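Local coordinates for major exported Hcp3 protein (Pseudomonas aeruginosa, PDB 3HE1) that is a secreted Hcp-family protein that probably forms six-subunit rings serving as tube components of the type VI secretion system, at residues 87-100 against 160-173. Numbering follows the deposited sequence.
Sequences HKPVVITKVFDKAS and FTHLEDVHFTYRKI
Val-90 and Ile-92, branched residues suited to a strand, exchange paired backbone hydrogen bonds with Phe-168 and Val-166, knitting strands 90-95 and 162-169 into an antiparallel ladder that Lys-94 N extends to Glu-164 O (2.8 Å). Ile-92 CG1 meets the edge of the Phe-168 ring at CE2 (3.6 Å), and Val-90 CG2 packs against Tyr-170 CE2. On the other, partly exposed face, Val-91 CG1, anti to its own amide nitrogen (chi1 -165°), sits over the centre of the His-167 ring in a CH-pi contact. Strands 61-71 and 140-149 flank this pair in the curled antiparallel sheet of the Hcp fold. On the Val-91 face, the short hydroxyl of Thr-93 lies alongside Asp-165, OG1 donating to OD1 (2.6 Å) from above the carboxylate plane; Tyr-148 also bonds that oxygen. On the Ile-92 face, Lys-94, long enough to bend at its far end, forms buried salt bridges with Glu-164 OE2 and Asp-97 OD1 (3.0 Å), probably offsetting both carboxylates; Asp-97 also caps Ser-100 N at the start of helix 100-109. His-87 ND1 and Tyr-170 OH share a hydrogen bond (2.9 Å) in the imidazole plane. His-162 turns its edge to the Phe-96 face; its ND1 hydrogen-bonds Tyr-132 of the second subunit, whose Trp-120 meets both rings.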
# COMPACT_ATOMS: atom_id res chain seq x y z
N HIS A 87 24.45 -8.52 13.17
CA HIS A 87 24.26 -8.59 11.72
C HIS A 87 22.95 -9.28 11.35
O HIS A 87 22.46 -10.14 12.09
CB HIS A 87 25.43 -9.29 11.05
CG HIS A 87 26.72 -8.55 11.18
ND1 HIS A 87 27.49 -8.19 10.10
CD2 HIS A 87 27.36 -8.08 12.28
CE1 HIS A 87 28.56 -7.55 10.52
NE2 HIS A 87 28.51 -7.47 11.84
N LYS A 88 22.40 -8.88 10.21
CA LYS A 88 21.23 -9.51 9.60
C LYS A 88 21.63 -10.22 8.32
O LYS A 88 22.60 -9.81 7.67
CB LYS A 88 20.15 -8.48 9.28
CG LYS A 88 19.65 -7.73 10.49
CD LYS A 88 19.44 -8.67 11.64
CE LYS A 88 18.74 -7.99 12.79
NZ LYS A 88 18.90 -8.76 14.06
N PRO A 89 20.88 -11.27 7.93
CA PRO A 89 21.29 -12.07 6.77
C PRO A 89 21.40 -11.22 5.53
O PRO A 89 20.66 -10.24 5.43
CB PRO A 89 20.16 -13.08 6.62
CG PRO A 89 19.57 -13.19 7.99
CD PRO A 89 19.66 -11.81 8.56
N VAL A 90 22.30 -11.56 4.62
CA VAL A 90 22.37 -10.83 3.36
C VAL A 90 21.32 -11.38 2.41
O VAL A 90 21.11 -12.60 2.37
CB VAL A 90 23.77 -10.87 2.71
CG1 VAL A 90 23.75 -10.19 1.34
CG2 VAL A 90 24.78 -10.19 3.62
N VAL A 91 20.66 -10.49 1.68
CA VAL A 91 19.51 -10.88 0.89
C VAL A 91 19.62 -10.40 -0.54
O VAL A 91 19.51 -9.21 -0.81
CB VAL A 91 18.24 -10.30 1.49
CG1 VAL A 91 17.02 -11.00 0.91
CG2 VAL A 91 18.27 -10.42 3.00
N ILE A 92 19.84 -11.31 -1.47
CA ILE A 92 19.91 -10.91 -2.87
C ILE A 92 18.69 -11.40 -3.65
O ILE A 92 17.86 -12.15 -3.14
CB ILE A 92 21.25 -11.34 -3.55
CG1 ILE A 92 21.40 -12.86 -3.62
CG2 ILE A 92 22.41 -10.78 -2.78
CD1 ILE A 92 20.87 -13.49 -4.92
N THR A 93 18.56 -10.94 -4.88
CA THR A 93 17.48 -11.38 -5.75
C THR A 93 18.07 -11.60 -7.13
O THR A 93 18.92 -10.83 -7.58
CB THR A 93 16.33 -10.34 -5.84
OG1 THR A 93 15.73 -10.18 -4.55
CG2 THR A 93 15.27 -10.79 -6.83
N LYS A 94 17.64 -12.68 -7.78
CA LYS A 94 18.08 -13.02 -9.12
C LYS A 94 16.87 -13.50 -9.91
O LYS A 94 15.75 -13.45 -9.39
CB LYS A 94 19.15 -14.11 -9.02
CG LYS A 94 18.97 -15.03 -7.81
CD LYS A 94 20.11 -16.03 -7.65
CE LYS A 94 20.35 -16.90 -8.92
NZ LYS A 94 19.22 -17.82 -9.28
N VAL A 95 17.07 -13.93 -11.15
CA VAL A 95 16.03 -14.64 -11.91
C VAL A 95 16.37 -16.15 -11.91
O VAL A 95 17.48 -16.54 -11.56
CB VAL A 95 15.94 -14.13 -13.36
CG1 VAL A 95 15.16 -12.82 -13.45
CG2 VAL A 95 17.32 -13.97 -13.94
N PHE A 96 15.42 -17.00 -12.30
CA PHE A 96 15.67 -18.45 -12.39
C PHE A 96 16.84 -18.65 -13.36
O PHE A 96 16.92 -17.96 -14.38
CB PHE A 96 14.45 -19.20 -12.95
CG PHE A 96 13.28 -19.36 -11.98
CD1 PHE A 96 12.87 -18.32 -11.17
CD2 PHE A 96 12.57 -20.54 -11.93
CE1 PHE A 96 11.80 -18.47 -10.33
CE2 PHE A 96 11.50 -20.70 -11.08
CZ PHE A 96 11.11 -19.66 -10.27
N ASP A 97 17.74 -19.58 -13.05
CA ASP A 97 18.93 -19.80 -13.90
C ASP A 97 19.66 -21.13 -13.66
O ASP A 97 19.15 -22.01 -12.98
CB ASP A 97 19.91 -18.62 -13.76
CG ASP A 97 20.51 -18.53 -12.36
OD1 ASP A 97 20.33 -19.49 -11.57
OD2 ASP A 97 21.16 -17.50 -12.07
N LYS A 98 20.86 -21.25 -14.23
CA LYS A 98 21.67 -22.46 -14.09
C LYS A 98 22.09 -22.75 -12.64
O LYS A 98 22.15 -23.91 -12.23
CB LYS A 98 22.91 -22.37 -14.98
CG LYS A 98 24.01 -23.39 -14.64
CD LYS A 98 25.16 -23.30 -15.64
CE LYS A 98 26.14 -24.46 -15.53
NZ LYS A 98 27.14 -24.43 -16.65
N ALA A 99 22.36 -21.69 -11.88
CA ALA A 99 22.75 -21.80 -10.48
C ALA A 99 21.60 -22.25 -9.60
O ALA A 99 21.81 -22.95 -8.61
CB ALA A 99 23.27 -20.45 -9.98
N SER A 100 20.39 -21.83 -9.96
CA SER A 100 19.23 -21.91 -9.09
C SER A 100 19.00 -23.29 -8.49
O SER A 100 18.76 -23.40 -7.29
CB SER A 100 17.97 -21.46 -9.83
OG SER A 100 18.07 -20.12 -10.23
N PHE A 160 11.90 -9.04 -16.13
CA PHE A 160 12.34 -10.26 -15.47
C PHE A 160 11.21 -10.82 -14.60
O PHE A 160 11.04 -10.42 -13.45
CB PHE A 160 13.61 -10.01 -14.65
CG PHE A 160 14.70 -9.31 -15.43
CD1 PHE A 160 14.63 -7.95 -15.70
CD2 PHE A 160 15.80 -10.02 -15.89
CE1 PHE A 160 15.63 -7.30 -16.42
CE2 PHE A 160 16.81 -9.38 -16.61
CZ PHE A 160 16.72 -8.02 -16.87
N THR A 161 10.44 -11.75 -15.16
CA THR A 161 9.21 -12.22 -14.52
C THR A 161 9.45 -13.41 -13.58
O THR A 161 8.71 -13.61 -12.62
CB THR A 161 8.14 -12.59 -15.58
OG1 THR A 161 8.06 -11.54 -16.55
CG2 THR A 161 6.77 -12.78 -14.94
N HIS A 162 10.47 -14.22 -13.86
CA HIS A 162 10.75 -15.36 -13.01
C HIS A 162 11.85 -14.99 -12.01
O HIS A 162 13.00 -14.73 -12.40
CB HIS A 162 11.14 -16.59 -13.85
CG HIS A 162 10.19 -16.89 -14.98
ND1 HIS A 162 10.56 -17.64 -16.08
CD2 HIS A 162 8.90 -16.55 -15.17
CE1 HIS A 162 9.53 -17.74 -16.90
NE2 HIS A 162 8.51 -17.09 -16.37
N LEU A 163 11.48 -14.94 -10.74
CA LEU A 163 12.35 -14.37 -9.70
C LEU A 163 12.71 -15.33 -8.57
O LEU A 163 12.14 -16.41 -8.44
CB LEU A 163 11.72 -13.11 -9.11
CG LEU A 163 11.67 -11.87 -10.00
CD1 LEU A 163 11.17 -10.70 -9.18
CD2 LEU A 163 13.05 -11.59 -10.57
N GLU A 164 13.65 -14.90 -7.74
CA GLU A 164 14.21 -15.78 -6.74
C GLU A 164 15.13 -15.00 -5.80
O GLU A 164 16.19 -14.51 -6.21
CB GLU A 164 14.96 -16.90 -7.45
CG GLU A 164 15.82 -17.77 -6.58
CD GLU A 164 16.36 -18.98 -7.34
OE1 GLU A 164 15.62 -19.99 -7.44
OE2 GLU A 164 17.52 -18.91 -7.84
N ASP A 165 14.70 -14.88 -4.55
CA ASP A 165 15.48 -14.23 -3.51
C ASP A 165 16.24 -15.27 -2.72
O ASP A 165 15.67 -16.28 -2.32
CB ASP A 165 14.57 -13.50 -2.53
CG ASP A 165 13.65 -12.51 -3.20
OD1 ASP A 165 13.96 -12.03 -4.31
OD2 ASP A 165 12.61 -12.19 -2.58
N VAL A 166 17.52 -15.01 -2.45
CA VAL A 166 18.31 -15.91 -1.62
C VAL A 166 18.96 -15.20 -0.43
O VAL A 166 19.48 -14.11 -0.57
CB VAL A 166 19.39 -16.62 -2.44
CG1 VAL A 166 20.20 -17.56 -1.56
CG2 VAL A 166 18.75 -17.37 -3.60
N HIS A 167 18.92 -15.85 0.74
CA HIS A 167 19.46 -15.29 1.98
C HIS A 167 20.65 -16.05 2.51
O HIS A 167 20.60 -17.27 2.66
CB HIS A 167 18.41 -15.28 3.07
CG HIS A 167 17.11 -14.69 2.65
ND1 HIS A 167 16.37 -13.87 3.46
CD2 HIS A 167 16.42 -14.80 1.49
CE1 HIS A 167 15.27 -13.50 2.83
NE2 HIS A 167 15.28 -14.06 1.62
N PHE A 168 21.71 -15.31 2.83
CA PHE A 168 22.92 -15.89 3.38
C PHE A 168 23.18 -15.32 4.77
O PHE A 168 23.05 -14.12 5.00
CB PHE A 168 24.12 -15.54 2.52
CG PHE A 168 23.90 -15.67 1.04
CD1 PHE A 168 24.39 -16.77 0.34
CD2 PHE A 168 23.23 -14.67 0.33
CE1 PHE A 168 24.22 -16.88 -1.04
CE2 PHE A 168 23.04 -14.77 -1.04
CZ PHE A 168 23.54 -15.88 -1.73
N THR A 169 23.55 -16.18 5.70
CA THR A 169 24.30 -15.73 6.85
C THR A 169 25.76 -15.96 6.47
O THR A 169 26.05 -16.41 5.36
CB THR A 169 23.88 -16.45 8.13
OG1 THR A 169 24.20 -17.85 8.03
CG2 THR A 169 22.38 -16.26 8.37
N TYR A 170 26.68 -15.61 7.37
CA TYR A 170 28.12 -15.63 7.09
C TYR A 170 28.91 -15.36 8.35
O TYR A 170 28.39 -14.85 9.34
CB TYR A 170 28.47 -14.55 6.08
CG TYR A 170 27.94 -13.21 6.52
CD1 TYR A 170 28.60 -12.46 7.49
CD2 TYR A 170 26.77 -12.70 5.99
CE1 TYR A 170 28.11 -11.24 7.90
CE2 TYR A 170 26.27 -11.49 6.39
CZ TYR A 170 26.94 -10.76 7.34
OH TYR A 170 26.43 -9.55 7.75
N ARG A 171 30.19 -15.70 8.31
CA ARG A 171 31.07 -15.47 9.44
C ARG A 171 31.67 -14.07 9.34
O ARG A 171 32.13 -13.50 10.32
CB ARG A 171 32.16 -16.55 9.48
CG ARG A 171 33.35 -16.19 10.35
CD ARG A 171 34.57 -17.08 10.09
NE ARG A 171 35.08 -17.03 8.71
CZ ARG A 171 36.19 -16.40 8.33
NH1 ARG A 171 36.92 -15.73 9.22
NH2 ARG A 171 36.57 -16.43 7.06
N LYS A 172 31.64 -13.49 8.14
CA LYS A 172 32.33 -12.23 7.94
C LYS A 172 31.97 -11.63 6.61
O LYS A 172 31.71 -12.33 5.65
CB LYS A 172 33.84 -12.45 8.02
CG LYS A 172 34.69 -11.21 7.85
CD LYS A 172 36.17 -11.56 7.98
CE LYS A 172 37.07 -10.38 7.66
NZ LYS A 172 38.49 -10.76 7.74
N ILE A 173 32.00 -10.31 6.57
CA ILE A 173 31.61 -9.59 5.38
C ILE A 173 32.55 -8.43 5.26
O ILE A 173 32.99 -7.85 6.26
CB ILE A 173 30.22 -9.04 5.56
CG1 ILE A 173 29.83 -8.14 4.38
CG2 ILE A 173 30.17 -8.29 6.85
CD1 ILE A 173 28.35 -7.80 4.34